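Local coordinates for 2-oxoglutarate (2OG) and Fe(II)-dependent oxygenase superfamily protein (Arabidopsis thaliana, PDB 6KWA) that probably oxidises the plant hormone indole-3-acetic acid to inactive 2-oxoindole-3-acetic acid, using 2-oxoglutarate and iron in auxin catabolism, at residues F259-A262 with E263-R266. Residues are numbered along the deposited sequence; the frame is centred on the assembly and turned at random.
Sequences FVDA and EHPR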
ATOM      1  N   PHE A 259     -23.813   7.089  -3.218  1.00 51.65           N
ATOM      2  CA  PHE A 259     -23.541   6.301  -2.018  1.00 57.31           C
ATOM      3  C   PHE A 259     -24.354   6.709  -0.798  1.00 60.14           C
ATOM      4  O   PHE A 259     -24.461   5.968   0.173  1.00 57.67           O
ATOM      5  CB  PHE A 259     -22.063   6.405  -1.654  1.00 52.95           C
ATOM      6  CG  PHE A 259     -21.179   5.536  -2.480  1.00 52.22           C
ATOM      7  CD1 PHE A 259     -21.460   4.185  -2.619  1.00 54.88           C
ATOM      8  CD2 PHE A 259     -20.061   6.065  -3.114  1.00 53.78           C
ATOM      9  CE1 PHE A 259     -20.648   3.373  -3.381  1.00 51.70           C
ATOM     10  CE2 PHE A 259     -19.238   5.261  -3.873  1.00 51.17           C
ATOM     11  CZ  PHE A 259     -19.533   3.908  -4.003  1.00 50.67           C
ATOM     12  N   VAL A 260     -24.840   7.938  -0.817  1.00 61.71           N
ATOM     13  CA  VAL A 260     -25.535   8.454   0.336  1.00 65.66           C
ATOM     14  C   VAL A 260     -27.010   8.591   0.065  1.00 68.51           C
ATOM     15  O   VAL A 260     -27.420   9.291  -0.862  1.00 69.08           O
ATOM     16  CB  VAL A 260     -24.977   9.814   0.748  1.00 68.77           C
ATOM     17  CG1 VAL A 260     -25.633  10.268   2.049  1.00 68.39           C
ATOM     18  CG2 VAL A 260     -23.457   9.716   0.889  1.00 68.90           C
ATOM     19  N   ASP A 261     -27.809   7.922   0.882  1.00 66.54           N
ATOM     20  CA  ASP A 261     -29.246   8.046   0.764  1.00 65.36           C
ATOM     21  C   ASP A 261     -29.928   7.639   2.064  1.00 67.66           C
ATOM     22  O   ASP A 261     -29.269   7.392   3.080  1.00 66.89           O
ATOM     23  CB  ASP A 261     -29.756   7.242  -0.433  1.00 67.72           C
ATOM     24  CG  ASP A 261     -29.217   5.834  -0.466  1.00 69.70           C
ATOM     25  OD1 ASP A 261     -29.639   5.030   0.396  1.00 64.30           O
ATOM     26  OD2 ASP A 261     -28.376   5.542  -1.366  1.00 69.45           O
ATOM     27  N   ALA A 262     -31.253   7.600   2.043  1.00 67.89           N
ATOM     28  CA  ALA A 262     -32.028   7.379   3.259  1.00 61.46           C
ATOM     29  C   ALA A 262     -31.665   6.060   3.974  1.00 68.09           C
ATOM     30  O   ALA A 262     -31.730   5.978   5.202  1.00 70.57           O
ATOM     31  CB  ALA A 262     -33.518   7.434   2.933  1.00 59.58           C
ATOM     32  N   GLU A 263     -31.279   5.038   3.210  1.00 68.22           N
ATOM     33  CA  GLU A 263     -30.955   3.719   3.769  1.00 64.09           C
ATOM     34  C   GLU A 263     -29.438   3.569   4.057  1.00 65.03           C
ATOM     35  O   GLU A 263     -28.984   2.581   4.662  1.00 63.29           O
ATOM     36  CB  GLU A 263     -31.427   2.622   2.808  1.00 66.30           C
ATOM     37  CG  GLU A 263     -32.930   2.659   2.532  1.00 64.27           C
ATOM     38  CD  GLU A 263     -33.284   3.559   1.330  1.00 66.52           C
ATOM     39  OE1 GLU A 263     -32.357   4.037   0.641  1.00 65.60           O
ATOM     40  OE2 GLU A 263     -34.494   3.812   1.081  1.00 59.43           O
ATOM     41  N   HIS A 264     -28.665   4.557   3.604  1.00 65.81           N
ATOM     42  CA  HIS A 264     -27.224   4.641   3.863  1.00 61.66           C
ATOM     43  C   HIS A 264     -26.917   6.073   4.266  1.00 62.31           C
ATOM     44  O   HIS A 264     -26.393   6.847   3.459  1.00 59.78           O
ATOM     45  CB  HIS A 264     -26.410   4.275   2.626  1.00 63.84           C
ATOM     46  CG  HIS A 264     -26.753   2.942   2.043  1.00 63.17           C
ATOM     47  ND1 HIS A 264     -27.793   2.766   1.154  1.00 58.71           N
ATOM     48  CD2 HIS A 264     -26.155   1.734   2.170  1.00 62.24           C
ATOM     49  CE1 HIS A 264     -27.843   1.499   0.785  1.00 61.81           C
ATOM     50  NE2 HIS A 264     -26.854   0.852   1.379  1.00 65.00           N
ATOM     51  N   PRO A 265     -27.235   6.439   5.519  1.00 64.16           N
ATOM     52  CA  PRO A 265     -27.117   7.854   5.880  1.00 65.56           C
ATOM     53  C   PRO A 265     -25.671   8.311   5.804  1.00 60.96           C
ATOM     54  O   PRO A 265     -24.774   7.481   5.919  1.00 58.73           O
ATOM     55  CB  PRO A 265     -27.636   7.895   7.323  1.00 60.23           C
ATOM     56  CG  PRO A 265     -28.396   6.619   7.498  1.00 58.23           C
ATOM     57  CD  PRO A 265     -27.699   5.618   6.650  1.00 59.98           C
ATOM     58  N   ARG A 266     -25.463   9.610   5.658  1.00 63.81           N
ATOM     59  CA  ARG A 266     -24.126  10.154   5.475  1.00 69.75           C
ATOM     60  C   ARG A 266     -23.368   9.947   6.777  1.00 72.82           C
ATOM     61  O   ARG A 266     -23.980   9.707   7.813  1.00 71.63           O
ATOM     62  CB  ARG A 266     -24.201  11.631   5.060  1.00 70.11           C
ATOM     63  CG  ARG A 266     -22.889  12.227   4.592  1.00 79.12           C
ATOM     64  CD  ARG A 266     -22.875  12.482   3.056  1.00 84.31           C
ATOM     65  NE  ARG A 266     -23.728  13.595   2.627  1.00 85.13           N
ATOM     66  CZ  ARG A 266     -23.764  14.082   1.386  1.00 86.02           C
ATOM     67  NH1 ARG A 266     -22.990  13.565   0.439  1.00 88.27           N
ATOM     68  NH2 ARG A 266     -24.567  15.097   1.087  1.00 82.91           N
TER
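D261 and H264 face each other at the two ends of a type I beta turn, and D261 binds both the backbone and the side chain of its partner. A single antiparallel hydrogen-bonded bridge closes the turn, with H264 N 2.9 Å from D261 O and D261 N 3.1 Å from H264 O. A second layer of bonds converges on one carboxylate oxygen. H264 ND1 reaches D261 OD1 at 3.0 Å in a nearly straight bond lying in the imidazole plane, while the carboxylate stands almost perpendicular to that ring. This donor meets OD1 on the syn side, tilted 24° out of the carboxylate plane; E263 N, 3.3 Å from D261 OD1, takes the anti lone pair. D261 can serve both because CG sits between the backbone N and the carbonyl carbon (chi1 49°), folding the acid back over the turn. With an alanine here, H264 ND1 and E263 N would probably lose their shared acceptor and the imidazole would be freer to turn. The E263 chain bends at chi2 and crosses D261 at about a right angle, bringing E263 OE1 within 2.9 Å of D261 OD1, a like-charge approach that the two N-H donors may help offset.

Beyond the turn, V260 packs against R266, whose bent chain passes across both methyls at about a right angle. V260 CG1, anti to the backbone N (chi1 -174°), lies 3.6 Å from R266 CB and over one face of the guanidinium; V260 CG2 is 3.6 Å from R266 CD. The bend belongs to the surface loop after strand 237-245, away from the metal site. N220, just beyond helix 213-218, hydrogen-bonds through ND2 to F259 O and P265 O, tying both arms to the body of the protein, and the F259 ring meets Y134 and W218 edge-to-face, W218 being the last residue of that helix.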